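Local coordinates for malonyl CoA-acyl carrier protein transacylase (Clostridium perfringens, PDB 3PTW) that probably transfers the malonyl group from malonyl-CoA to acyl carrier protein, the reaction that supplies the extender unit for fatty acid synthesis, at residues D212-I217 against E243-Q248. Numbering follows the deposited sequence.
Sequences DELNKI and ELLTSQ
Leu214, on helix 204-214, pushes its forked end against helix 241-248, where both methyls find apolar partners on Leu245. CD1 of Leu214 lies 3.7 Å from CB of Leu245, while CD2 of Leu214 meets CD2 of Leu245 at 3.8 Å; the two side chains cross at about a right angle. With CG of Leu214 anti to its carbonyl carbon (chi1 -76°), the side chain points at helix 241-248, and Leu112 of helix 106-122 and Ile242 also pack against it. Leu245 in turn packs on Tyr95 and Leu98 of helix 93-100. The contact joins two helices of the acyl transferase domain; Gln248, three residues on from Leu245, reaches the probable nucleophile elbow that leads into helix 93-100 by a hydrogen bond from NE2 to Ser91 O, and Arg116 through OE1. Toward the partly exposed Thr246 the fit is looser. There CD1 of Leu214 comes within 3.9 Å of Thr246 OG1, a hydroxyl engaged with the backbone O of Ile242 one turn earlier. Beyond Leu214 the chain leaves 243-248 in a type I turn to Ile217, closed by Ile217 N on Leu214 O (3.2 Å), with Lys216 exposed and Asn215 still touching Ile242.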
# COMPACT_ATOMS: atom_id res chain seq x y z
N ASP A 212 -0.98 5.57 -19.76
CA ASP A 212 -0.02 6.00 -20.80
C ASP A 212 1.42 5.73 -20.38
O ASP A 212 2.22 5.23 -21.17
CB ASP A 212 -0.23 7.47 -21.18
CG ASP A 212 -1.50 7.68 -21.99
OD1 ASP A 212 -2.03 8.81 -22.01
OD2 ASP A 212 -1.97 6.69 -22.61
N GLU A 213 1.73 6.03 -19.13
CA GLU A 213 3.06 5.74 -18.55
C GLU A 213 3.35 4.24 -18.46
O GLU A 213 4.42 3.78 -18.87
CB GLU A 213 3.19 6.38 -17.16
CG GLU A 213 3.26 7.90 -17.19
CD GLU A 213 4.30 8.43 -18.17
OE1 GLU A 213 5.45 7.92 -18.17
OE2 GLU A 213 3.95 9.36 -18.93
N LEU A 214 2.41 3.48 -17.89
CA LEU A 214 2.52 2.02 -17.83
C LEU A 214 2.83 1.40 -19.20
O LEU A 214 3.68 0.52 -19.29
CB LEU A 214 1.26 1.39 -17.20
CG LEU A 214 1.10 1.48 -15.67
CD1 LEU A 214 -0.36 1.24 -15.25
CD2 LEU A 214 2.03 0.49 -14.94
N ASN A 215 2.15 1.86 -20.25
CA ASN A 215 2.37 1.36 -21.62
C ASN A 215 3.80 1.55 -22.17
O ASN A 215 4.18 0.88 -23.13
CB ASN A 215 1.34 1.96 -22.58
CG ASN A 215 -0.03 1.31 -22.47
OD1 ASN A 215 -0.15 0.16 -22.10
ND2 ASN A 215 -1.07 2.06 -22.82
N LYS A 216 4.56 2.45 -21.55
CA LYS A 216 5.94 2.75 -21.99
C LYS A 216 6.99 1.81 -21.40
O LYS A 216 8.06 1.64 -21.97
CB LYS A 216 6.34 4.20 -21.66
CG LYS A 216 5.59 5.28 -22.43
CD LYS A 216 5.71 6.60 -21.67
CE LYS A 216 5.14 7.78 -22.43
NZ LYS A 216 6.24 8.61 -22.98
N ILE A 217 6.70 1.18 -20.27
CA ILE A 217 7.74 0.39 -19.60
C ILE A 217 7.58 -1.11 -19.86
O ILE A 217 6.56 -1.56 -20.37
CB ILE A 217 7.89 0.71 -18.05
CG1 ILE A 217 7.01 -0.20 -17.17
CG2 ILE A 217 7.74 2.21 -17.76
CD1 ILE A 217 5.79 0.44 -16.60
N GLU A 243 -4.09 -2.66 -16.69
CA GLU A 243 -5.48 -2.28 -16.42
C GLU A 243 -5.81 -2.39 -14.94
O GLU A 243 -6.50 -1.54 -14.40
CB GLU A 243 -6.44 -3.13 -17.25
CG GLU A 243 -7.88 -3.05 -16.84
CD GLU A 243 -8.62 -4.33 -17.20
OE1 GLU A 243 -8.99 -5.08 -16.26
OE2 GLU A 243 -8.80 -4.59 -18.42
N LEU A 244 -5.32 -3.45 -14.29
CA LEU A 244 -5.49 -3.61 -12.84
C LEU A 244 -4.78 -2.50 -12.05
O LEU A 244 -5.19 -2.18 -10.94
CB LEU A 244 -5.00 -4.98 -12.39
CG LEU A 244 -6.05 -6.08 -12.10
CD1 LEU A 244 -7.40 -5.89 -12.78
CD2 LEU A 244 -5.48 -7.43 -12.44
N LEU A 245 -3.74 -1.93 -12.64
CA LEU A 245 -2.95 -0.88 -11.99
C LEU A 245 -3.57 0.48 -12.33
O LEU A 245 -3.57 1.42 -11.52
CB LEU A 245 -1.50 -0.95 -12.47
CG LEU A 245 -0.33 -1.38 -11.57
CD1 LEU A 245 -0.72 -2.23 -10.36
CD2 LEU A 245 0.75 -2.05 -12.42
N THR A 246 -4.13 0.56 -13.52
CA THR A 246 -4.92 1.72 -13.94
C THR A 246 -6.15 1.86 -13.05
O THR A 246 -6.33 2.90 -12.41
CB THR A 246 -5.29 1.60 -15.43
OG1 THR A 246 -4.10 1.84 -16.20
CG2 THR A 246 -6.38 2.58 -15.84
N SER A 247 -6.99 0.82 -13.01
CA SER A 247 -8.16 0.75 -12.12
C SER A 247 -7.89 1.06 -10.63
O SER A 247 -8.71 1.69 -9.97
CB SER A 247 -8.81 -0.63 -12.23
OG SER A 247 -9.31 -0.86 -13.54
N GLN A 248 -6.74 0.61 -10.12
CA GLN A 248 -6.42 0.70 -8.69
C GLN A 248 -6.57 2.10 -8.09
O GLN A 248 -7.08 2.25 -6.96
CB GLN A 248 -5.00 0.15 -8.41
CG GLN A 248 -4.70 -0.08 -6.93
CD GLN A 248 -3.22 -0.05 -6.60
OE1 GLN A 248 -2.46 0.78 -7.14
NE2 GLN A 248 -2.79 -0.93 -5.71